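Local coordinates for hypothetical protein SMU.776 (Streptococcus mutans, PDB 2B78) that is probably an S-adenosyl-L-methionine-dependent methyltransferase that binds RNA, though its substrate is not established, at residues L14-S23 against Y50-L61; L147-F155 against F186-G194. One frame throughout, in Å; residues are numbered along the deposited sequence.

Contact 1: residues L14-S23 against Y50-L61; sequences LKRGVQLLSS and YLSKQNKGVGWL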
loop_
_atom_site.group_PDB
_atom_site.type_symbol
_atom_site.label_atom_id
_atom_site.label_comp_id
_atom_site.label_asym_id
_atom_site.label_seq_id
_atom_site.Cartn_x
_atom_site.Cartn_y
_atom_site.Cartn_z
ATOM N N LEU A 14 -5.205 21.908 10.667
ATOM C CA LEU A 14 -6.240 22.164 9.672
ATOM C C LEU A 14 -5.812 23.301 8.761
ATOM O O LEU A 14 -5.888 23.184 7.540
ATOM C CB LEU A 14 -7.571 22.521 10.345
ATOM C CG LEU A 14 -8.391 21.357 10.900
ATOM C CD1 LEU A 14 -9.566 21.884 11.722
ATOM C CD2 LEU A 14 -8.876 20.490 9.737
ATOM N N LYS A 15 -5.347 24.397 9.353
ATOM C CA LYS A 15 -4.913 25.544 8.563
ATOM C C LYS A 15 -3.692 25.236 7.700
ATOM O O LYS A 15 -3.488 25.868 6.669
ATOM C CB LYS A 15 -4.623 26.746 9.474
ATOM C CG LYS A 15 -5.857 27.278 10.199
ATOM C CD LYS A 15 -5.606 28.618 10.893
ATOM C CE LYS A 15 -4.580 28.516 12.014
ATOM N NZ LYS A 15 -4.414 29.814 12.741
ATOM N N ARG A 16 -2.891 24.259 8.118
ATOM C CA ARG A 16 -1.686 23.874 7.382
ATOM C C ARG A 16 -2.007 22.940 6.213
ATOM O O ARG A 16 -1.146 22.652 5.377
ATOM C CB ARG A 16 -0.709 23.176 8.328
ATOM C CG ARG A 16 0.696 22.965 7.773
ATOM C CD ARG A 16 1.469 22.010 8.674
ATOM N NE ARG A 16 1.219 22.304 10.079
ATOM C CZ ARG A 16 0.965 21.383 11.001
ATOM N NH1 ARG A 16 0.930 20.099 10.669
ATOM N NH2 ARG A 16 0.735 21.752 12.251
ATOM N N GLY A 17 -3.241 22.449 6.170
ATOM C CA GLY A 17 -3.629 21.558 5.090
ATOM C C GLY A 17 -3.696 20.087 5.461
ATOM O O GLY A 17 -3.788 19.225 4.585
ATOM N N VAL A 18 -3.648 19.779 6.751
ATOM C CA VAL A 18 -3.725 18.385 7.174
ATOM C C VAL A 18 -5.208 18.029 7.153
ATOM O O VAL A 18 -6.023 18.698 7.792
ATOM C CB VAL A 18 -3.143 18.196 8.593
ATOM C CG1 VAL A 18 -3.283 16.753 9.035
ATOM C CG2 VAL A 18 -1.671 18.593 8.596
ATOM N N GLN A 19 -5.559 16.992 6.402
ATOM C CA GLN A 19 -6.950 16.585 6.277
ATOM C C GLN A 19 -7.370 15.560 7.305
ATOM O O GLN A 19 -8.543 15.487 7.675
ATOM C CB GLN A 19 -7.207 16.030 4.879
ATOM C CG GLN A 19 -7.237 17.083 3.781
ATOM C CD GLN A 19 -7.243 16.463 2.398
ATOM O OE1 GLN A 19 -7.947 15.480 2.150
ATOM N NE2 GLN A 19 -6.470 17.041 1.484
ATOM N N LEU A 20 -6.411 14.757 7.752
ATOM C CA LEU A 20 -6.677 13.720 8.743
ATOM C C LEU A 20 -6.943 14.309 10.132
ATOM O O LEU A 20 -6.169 15.129 10.624
ATOM C CB LEU A 20 -5.487 12.767 8.821
ATOM C CG LEU A 20 -5.493 11.780 9.984
ATOM C CD1 LEU A 20 -6.707 10.876 9.877
ATOM C CD2 LEU A 20 -4.204 10.969 9.962
ATOM N N LEU A 21 -8.040 13.884 10.754
ATOM C CA LEU A 21 -8.398 14.350 12.091
ATOM C C LEU A 21 -7.884 13.290 13.058
ATOM O O LEU A 21 -8.462 12.206 13.170
ATOM C CB LEU A 21 -9.920 14.488 12.213
ATOM C CG LEU A 21 -10.579 15.376 11.155
ATOM C CD1 LEU A 21 -12.079 15.362 11.342
ATOM C CD2 LEU A 21 -10.041 16.793 11.254
ATOM N N SER A 22 -6.790 13.596 13.748
ATOM C CA SER A 22 -6.203 12.636 14.679
ATOM C C SER A 22 -6.950 12.527 15.996
ATOM O O SER A 22 -7.357 13.527 16.580
ATOM C CB SER A 22 -4.732 12.980 14.951
ATOM O OG SER A 22 -3.926 12.649 13.833
ATOM N N SER A 23 -7.124 11.292 16.453
ATOM C CA SER A 23 -7.808 11.041 17.708
ATOM C C SER A 23 -7.124 11.859 18.802
ATOM O O SER A 23 -7.779 12.534 19.596
ATOM C CB SER A 23 -7.736 9.552 18.044
ATOM O OG SER A 23 -8.477 9.265 19.212
ATOM N N TYR A 50 -16.099 15.227 8.125
ATOM C CA TYR A 50 -16.969 14.125 8.501
ATOM C C TYR A 50 -16.258 13.288 9.552
ATOM O O TYR A 50 -15.030 13.158 9.541
ATOM C CB TYR A 50 -17.387 13.279 7.279
ATOM C CG TYR A 50 -16.397 12.249 6.756
ATOM C CD1 TYR A 50 -16.121 11.081 7.467
ATOM C CD2 TYR A 50 -15.781 12.421 5.515
ATOM C CE1 TYR A 50 -15.255 10.106 6.955
ATOM C CE2 TYR A 50 -14.914 11.448 4.989
ATOM C CZ TYR A 50 -14.659 10.297 5.713
ATOM O OH TYR A 50 -13.826 9.328 5.198
ATOM N N LEU A 51 -17.037 12.747 10.481
ATOM C CA LEU A 51 -16.490 11.928 11.544
ATOM C C LEU A 51 -16.794 10.459 11.317
ATOM O O LEU A 51 -17.889 10.099 10.904
ATOM C CB LEU A 51 -17.069 12.349 12.900
ATOM C CG LEU A 51 -16.855 13.792 13.356
ATOM C CD1 LEU A 51 -17.501 13.989 14.721
ATOM C CD2 LEU A 51 -15.365 14.096 13.420
ATOM N N SER A 52 -15.803 9.621 11.591
ATOM C CA SER A 52 -15.939 8.180 11.476
ATOM C C SER A 52 -14.613 7.609 11.927
ATOM O O SER A 52 -13.552 8.126 11.576
ATOM C CB SER A 52 -16.240 7.761 10.034
ATOM O OG SER A 52 -16.578 6.382 9.978
ATOM N N LYS A 53 -14.665 6.550 12.723
ATOM C CA LYS A 53 -13.445 5.947 13.221
ATOM C C LYS A 53 -12.677 5.222 12.129
ATOM O O LYS A 53 -13.237 4.418 11.378
ATOM C CB LYS A 53 -13.769 4.996 14.377
ATOM C CG LYS A 53 -13.867 5.716 15.721
ATOM C CD LYS A 53 -14.406 4.816 16.829
ATOM C CE LYS A 53 -15.932 4.795 16.840
ATOM N NZ LYS A 53 -16.472 4.008 17.992
ATOM N N GLN A 54 -11.386 5.524 12.044
ATOM C CA GLN A 54 -10.508 4.917 11.052
ATOM C C GLN A 54 -9.112 4.810 11.646
ATOM O O GLN A 54 -8.307 5.732 11.528
ATOM C CB GLN A 54 -10.469 5.774 9.781
ATOM C CG GLN A 54 -9.710 5.128 8.626
ATOM C CD GLN A 54 -9.779 5.952 7.362
ATOM O OE1 GLN A 54 -10.810 6.560 7.071
ATOM N NE2 GLN A 54 -8.689 5.971 6.593
ATOM N N ASN A 55 -8.834 3.678 12.286
ATOM C CA ASN A 55 -7.540 3.443 12.923
ATOM C C ASN A 55 -7.288 4.514 13.983
ATOM O O ASN A 55 -8.028 4.599 14.958
ATOM C CB ASN A 55 -6.423 3.445 11.877
ATOM C CG ASN A 55 -6.590 2.340 10.850
ATOM O OD1 ASN A 55 -6.674 1.156 11.197
ATOM N ND2 ASN A 55 -6.636 2.718 9.575
ATOM N N LYS A 56 -6.260 5.337 13.796
ATOM C CA LYS A 56 -5.953 6.386 14.767
ATOM C C LYS A 56 -6.660 7.697 14.450
ATOM O O LYS A 56 -6.423 8.720 15.095
ATOM C CB LYS A 56 -4.440 6.616 14.831
ATOM C CG LYS A 56 -3.677 5.462 15.460
ATOM C CD LYS A 56 -4.175 5.190 16.876
ATOM C CE LYS A 56 -3.479 3.987 17.502
ATOM N NZ LYS A 56 -4.000 3.701 18.871
ATOM N N GLY A 57 -7.534 7.665 13.452
ATOM C CA GLY A 57 -8.252 8.866 13.077
ATOM C C GLY A 57 -9.705 8.840 13.515
ATOM O O GLY A 57 -10.278 7.774 13.733
ATOM N N VAL A 58 -10.290 10.024 13.654
ATOM C CA VAL A 58 -11.685 10.168 14.050
ATOM C C VAL A 58 -12.476 10.812 12.909
ATOM O O VAL A 58 -13.687 11.020 13.013
ATOM C CB VAL A 58 -11.827 11.052 15.313
ATOM C CG1 VAL A 58 -11.299 10.308 16.537
ATOM C CG2 VAL A 58 -11.058 12.358 15.122
ATOM N N GLY A 59 -11.785 11.125 11.818
ATOM C CA GLY A 59 -12.457 11.737 10.687
ATOM C C GLY A 59 -11.523 12.403 9.697
ATOM O O GLY A 59 -10.292 12.269 9.792
ATOM N N TRP A 60 -12.106 13.143 8.756
ATOM C CA TRP A 60 -11.336 13.832 7.723
ATOM C C TRP A 60 -11.932 15.179 7.365
ATOM O O TRP A 60 -13.154 15.335 7.319
ATOM C CB TRP A 60 -11.307 13.017 6.426
ATOM C CG TRP A 60 -10.659 11.701 6.522
ATOM C CD1 TRP A 60 -11.253 10.501 6.824
ATOM C CD2 TRP A 60 -9.275 11.420 6.298
ATOM N NE1 TRP A 60 -10.318 9.495 6.798
ATOM C CE2 TRP A 60 -9.097 10.032 6.478
ATOM C CE3 TRP A 60 -8.169 12.208 5.964
ATOM C CZ2 TRP A 60 -7.849 9.413 6.330
ATOM C CZ3 TRP A 60 -6.932 11.594 5.821
ATOM C CH2 TRP A 60 -6.784 10.210 6.004
ATOM N N LEU A 61 -11.068 16.144 7.083
ATOM C CA LEU A 61 -11.527 17.454 6.655
ATOM C C LEU A 61 -11.930 17.251 5.200
ATOM O O LEU A 61 -11.186 16.644 4.430
ATOM C CB LEU A 61 -10.391 18.476 6.720
ATOM C CG LEU A 61 -10.670 19.814 6.026
ATOM C CD1 LEU A 61 -11.714 20.606 6.808
ATOM C CD2 LEU A 61 -9.377 20.604 5.907
HETATM O O HOH W 1 -10.071 14.222 3.448
#

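Contact 2: residues L147-F155 against F186-G194; sequences LGAYEKIRF and FLNDGLMTG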
loop_
_atom_site.group_PDB
_atom_site.type_symbol
_atom_site.label_atom_id
_atom_site.label_comp_id
_atom_site.label_asym_id
_atom_site.label_seq_id
_atom_site.Cartn_x
_atom_site.Cartn_y
_atom_site.Cartn_z
ATOM N N LEU A 147 -15.546 -2.190 -17.300
ATOM C CA LEU A 147 -16.508 -3.273 -17.499
ATOM C C LEU A 147 -17.251 -3.680 -16.231
ATOM O O LEU A 147 -18.398 -4.142 -16.289
ATOM C CB LEU A 147 -15.797 -4.501 -18.069
ATOM C CG LEU A 147 -14.977 -4.313 -19.346
ATOM C CD1 LEU A 147 -14.396 -5.656 -19.742
ATOM C CD2 LEU A 147 -15.847 -3.750 -20.464
ATOM N N GLY A 148 -16.596 -3.523 -15.087
ATOM C CA GLY A 148 -17.213 -3.896 -13.830
ATOM C C GLY A 148 -16.446 -3.365 -12.642
ATOM O O GLY A 148 -15.366 -2.788 -12.805
ATOM N N ALA A 149 -16.998 -3.561 -11.445
ATOM C CA ALA A 149 -16.367 -3.086 -10.221
ATOM C C ALA A 149 -16.620 -3.991 -9.026
ATOM O O ALA A 149 -17.656 -4.663 -8.932
ATOM C CB ALA A 149 -16.856 -1.673 -9.898
ATOM N N TYR A 150 -15.656 -3.979 -8.109
ATOM C CA TYR A 150 -15.702 -4.747 -6.877
ATOM C C TYR A 150 -15.378 -3.796 -5.739
ATOM O O TYR A 150 -14.881 -2.692 -5.971
ATOM C CB TYR A 150 -14.672 -5.868 -6.915
ATOM C CG TYR A 150 -15.067 -6.977 -7.840
ATOM C CD1 TYR A 150 -15.746 -8.104 -7.359
ATOM C CD2 TYR A 150 -14.815 -6.887 -9.205
ATOM C CE1 TYR A 150 -16.163 -9.112 -8.226
ATOM C CE2 TYR A 150 -15.229 -7.885 -10.078
ATOM C CZ TYR A 150 -15.902 -8.992 -9.582
ATOM O OH TYR A 150 -16.322 -9.974 -10.452
ATOM N N GLU A 151 -15.660 -4.221 -4.515
ATOM C CA GLU A 151 -15.391 -3.388 -3.355
ATOM C C GLU A 151 -14.846 -4.188 -2.178
ATOM O O GLU A 151 -15.199 -5.352 -1.998
ATOM C CB GLU A 151 -16.670 -2.663 -2.921
ATOM C CG GLU A 151 -17.735 -3.582 -2.310
ATOM C CD GLU A 151 -19.023 -2.851 -1.981
ATOM O OE1 GLU A 151 -18.969 -1.631 -1.728
ATOM O OE2 GLU A 151 -20.094 -3.499 -1.963
ATOM N N LYS A 152 -13.981 -3.554 -1.388
ATOM C CA LYS A 152 -13.418 -4.176 -0.189
ATOM C C LYS A 152 -13.890 -3.361 1.011
ATOM O O LYS A 152 -13.888 -2.133 0.961
ATOM C CB LYS A 152 -11.879 -4.144 -0.205
ATOM C CG LYS A 152 -11.206 -4.857 -1.369
ATOM C CD LYS A 152 -11.569 -6.330 -1.415
ATOM C CE LYS A 152 -10.774 -7.053 -2.490
ATOM N NZ LYS A 152 -11.192 -8.475 -2.637
ATOM N N ILE A 153 -14.311 -4.044 2.075
ATOM C CA ILE A 153 -14.731 -3.385 3.307
ATOM C C ILE A 153 -13.505 -3.447 4.218
ATOM O O ILE A 153 -13.089 -4.530 4.633
ATOM C CB ILE A 153 -15.899 -4.127 3.983
ATOM C CG1 ILE A 153 -17.107 -4.144 3.054
ATOM C CG2 ILE A 153 -16.263 -3.461 5.295
ATOM C CD1 ILE A 153 -17.440 -2.803 2.468
ATOM N N ARG A 154 -12.935 -2.286 4.523
ATOM C CA ARG A 154 -11.728 -2.211 5.346
ATOM C C ARG A 154 -11.958 -1.666 6.751
ATOM O O ARG A 154 -11.128 -0.922 7.273
ATOM C CB ARG A 154 -10.692 -1.342 4.638
ATOM C CG ARG A 154 -10.449 -1.741 3.199
ATOM C CD ARG A 154 -9.316 -2.722 3.104
ATOM N NE ARG A 154 -8.116 -2.149 3.706
ATOM C CZ ARG A 154 -6.881 -2.565 3.452
ATOM N NH1 ARG A 154 -6.682 -3.562 2.600
ATOM N NH2 ARG A 154 -5.849 -1.983 4.050
ATOM N N PHE A 155 -13.081 -2.030 7.359
ATOM C CA PHE A 155 -13.387 -1.571 8.709
ATOM C C PHE A 155 -14.202 -2.606 9.477
ATOM O O PHE A 155 -14.797 -2.294 10.519
ATOM C CB PHE A 155 -14.156 -0.248 8.668
ATOM C CG PHE A 155 -15.462 -0.327 7.928
ATOM C CD1 PHE A 155 -15.524 -0.054 6.565
ATOM C CD2 PHE A 155 -16.633 -0.674 8.596
ATOM C CE1 PHE A 155 -16.737 -0.121 5.877
ATOM C CE2 PHE A 155 -17.847 -0.745 7.917
ATOM C CZ PHE A 155 -17.898 -0.467 6.553
ATOM N N PHE A 186 -6.587 -11.176 -8.403
ATOM C CA PHE A 186 -7.947 -11.618 -8.122
ATOM C C PHE A 186 -8.631 -10.487 -7.358
ATOM O O PHE A 186 -8.027 -9.893 -6.465
ATOM C CB PHE A 186 -7.916 -12.934 -7.319
ATOM C CG PHE A 186 -6.861 -12.986 -6.232
ATOM C CD1 PHE A 186 -7.157 -12.587 -4.925
ATOM C CD2 PHE A 186 -5.583 -13.453 -6.512
ATOM C CE1 PHE A 186 -6.188 -12.659 -3.914
ATOM C CE2 PHE A 186 -4.604 -13.529 -5.512
ATOM C CZ PHE A 186 -4.908 -13.133 -4.212
ATOM N N LEU A 187 -9.884 -10.189 -7.705
ATOM C CA LEU A 187 -10.596 -9.075 -7.090
ATOM C C LEU A 187 -11.688 -9.391 -6.086
ATOM O O LEU A 187 -12.202 -8.474 -5.439
ATOM C CB LEU A 187 -11.206 -8.182 -8.180
ATOM C CG LEU A 187 -10.241 -7.471 -9.121
ATOM C CD1 LEU A 187 -11.028 -6.527 -10.020
ATOM C CD2 LEU A 187 -9.204 -6.706 -8.301
ATOM N N ASN A 188 -12.047 -10.661 -5.932
ATOM C CA ASN A 188 -13.119 -10.971 -4.998
ATOM C C ASN A 188 -12.798 -12.112 -4.037
ATOM O O ASN A 188 -13.666 -12.912 -3.684
ATOM C CB ASN A 188 -14.396 -11.260 -5.786
ATOM C CG ASN A 188 -15.636 -11.173 -4.928
ATOM O OD1 ASN A 188 -15.764 -10.270 -4.098
ATOM N ND2 ASN A 188 -16.565 -12.105 -5.126
ATOM N N ASP A 189 -11.545 -12.171 -3.602
ATOM C CA ASP A 189 -11.109 -13.204 -2.670
ATOM C C ASP A 189 -10.353 -12.589 -1.489
ATOM O O ASP A 189 -9.127 -12.448 -1.520
ATOM C CB ASP A 189 -10.239 -14.226 -3.408
ATOM C CG ASP A 189 -9.612 -15.245 -2.477
ATOM O OD1 ASP A 189 -10.135 -15.442 -1.357
ATOM O OD2 ASP A 189 -8.598 -15.859 -2.876
ATOM N N GLY A 190 -11.096 -12.210 -0.451
ATOM C CA GLY A 190 -10.480 -11.618 0.723
ATOM C C GLY A 190 -10.178 -10.142 0.546
ATOM O O GLY A 190 -10.657 -9.518 -0.399
ATOM N N LEU A 191 -9.378 -9.590 1.452
ATOM C CA LEU A 191 -9.013 -8.178 1.415
ATOM C C LEU A 191 -7.932 -7.841 0.399
ATOM O O LEU A 191 -7.902 -6.728 -0.123
ATOM C CB LEU A 191 -8.539 -7.711 2.797
ATOM C CG LEU A 191 -9.577 -7.571 3.912
ATOM C CD1 LEU A 191 -8.899 -7.042 5.169
ATOM C CD2 LEU A 191 -10.683 -6.623 3.471
ATOM N N MET A 192 -7.047 -8.794 0.118
ATOM C CA MET A 192 -5.955 -8.551 -0.819
ATOM C C MET A 192 -6.255 -9.019 -2.232
ATOM O O MET A 192 -7.181 -9.796 -2.455
ATOM C CB MET A 192 -4.678 -9.196 -0.281
ATOM C CG MET A 192 -4.343 -8.700 1.125
ATOM S SD MET A 192 -2.867 -9.467 1.801
ATOM C CE MET A 192 -3.498 -11.168 2.035
ATOM N N THR A 193 -5.446 -8.550 -3.180
ATOM C CA THR A 193 -5.638 -8.849 -4.591
ATOM C C THR A 193 -4.545 -9.646 -5.290
ATOM O O THR A 193 -4.604 -9.812 -6.505
ATOM C CB THR A 193 -5.774 -7.550 -5.369
ATOM O OG1 THR A 193 -4.513 -6.863 -5.333
ATOM C CG2 THR A 193 -6.838 -6.676 -4.753
ATOM N N GLY A 194 -3.539 -10.111 -4.555
ATOM C CA GLY A 194 -2.472 -10.873 -5.188
ATOM C C GLY A 194 -1.243 -10.027 -5.451
ATOM O O GLY A 194 -0.183 -10.546 -5.807
HETATM O O HOH W 2 -9.421 -10.188 -4.068
#

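Contact 1: residues L14-S23 against Y50-L61
L20 lies across the six-membered ring of W60. Its CD1 sits over one face, 4.0 Å from the ring centroid and 11° off the ring normal, a CH-pi contact, while L20 CB meets W60 CZ3 at the rim at 3.5 Å. The branch gets there because CG of L20 is turned away from the backbone N (chi1 169°), which swings the isobutyl group in over the indole. On the other face of the strand pair, L21 packs its CB against V58 CG2 at 3.8 Å and runs its CD1 along the backbone of G59, where no side chain stands in the way. Further along, L14 lays CD2 slantwise over L61, 3.9 Å from L61 CD2 and as near its CB.

Backbone bonds stitch the segments together as an antiparallel pair. L61 N gives a short bond to Q19 O (2.7 Å), on a lone pair of that carbonyl; V58 N reaches L21 O at 2.9 Å, and S23 N reaches K56 O at 3.0 Å. A water donates to both Q19 OE1 and L61 O, extending the link through a side chain.

The second shell fixes the indole. W60 NE1 donates to Q54 OE1 at 3.0 Å, with the acceptor in the ring plane, and Q54 in turn bonds Q102 and N125. The type II' turn from Q54 to G57 brings the strand back so that Q54 and W60 can meet this way.

Both segments belong to the PUA-like domain; Q102 and N125 come from later in the chain. Strand 20-22 is an outermost strand of its mixed sheet, paired with strand 57-63, which lies next to strand 45-54; L14, in the last turn of helix 8-16, packs on L38 of strand 34-39, whose V36 touches L51.

Contact 2: residues L147-F155 against F186-G194
The Y150 ring takes L187 on one face, with CB above it and L187 CD1 at 3.9 Å from Y150 CD2. N188 CB approaches obliquely, 3.7 Å from Y150 CE1, and its amide plane is inclined 42° to the ring. H164 makes an edge-to-face stack with the same tyrosine, and the phenol OH is held by E169 and A170 N. The guanidinium of R154 has L191 O at its edge, near its plane. Within the loop, the carbonyl carbon of T193 lies over the centre of the F186 ring.

K152 carries the polar half of the contact. Its chain bends at the second torsion (chi2 -60°) and then runs straight, putting NZ into a nest of loop carbonyls. NZ donates to L187 O at 3.0 Å from well above the carbonyl plane. It also lies nearly in line with the carbonyl of G190, although the 2.5 Å from NZ to G190 O is shorter than such bonds usually run, so that value is doubtful. S162 OG is a further partner, and it also bonds N188 OD1.

The lysine belongs to strand 148-153 of a five-stranded mixed sheet; the carbonyls belong to the irregular loop that follows strand 181-185 and leads to helix 200-210. A water joins the two: it accepts from K152 NZ at 2.8 Å and from D189 N at 2.9 Å, and lies within hydrogen-bonding reach of the carbonyls of F186 and M192. D189 turns its carboxylate the other way, into a salt bridge with R246, a residue seen to bind S-adenosyl-L-homocysteine. At the strand's far end, L191 CD2 rests 3.4 Å from I153 O and beside R154 CD.

How the contacts relate
Contact 1 closes in the chain before contact 2 opens; contact 1 belongs to the PUA-like part and contact 2 to the methyltransferase part of the chain. Their centres are 25 Å apart and their nearest atoms about 5 Å apart, without touching. They share no sheet, but helix 126-130 packs on both: it touches Y50 and S52 of contact 1's segments and E151 and I153 of contact 2's. Only contact 2 has a residue, D189, bonded to an S-adenosyl-L-homocysteine-binding one. Contact 1 holds the edge strand 20-22 onto the sheet of the N-terminal PUA-like domain, which probably serves RNA binding as in its relatives, while contact 2 joins a middle sheet to the loop leading toward the cofactor site.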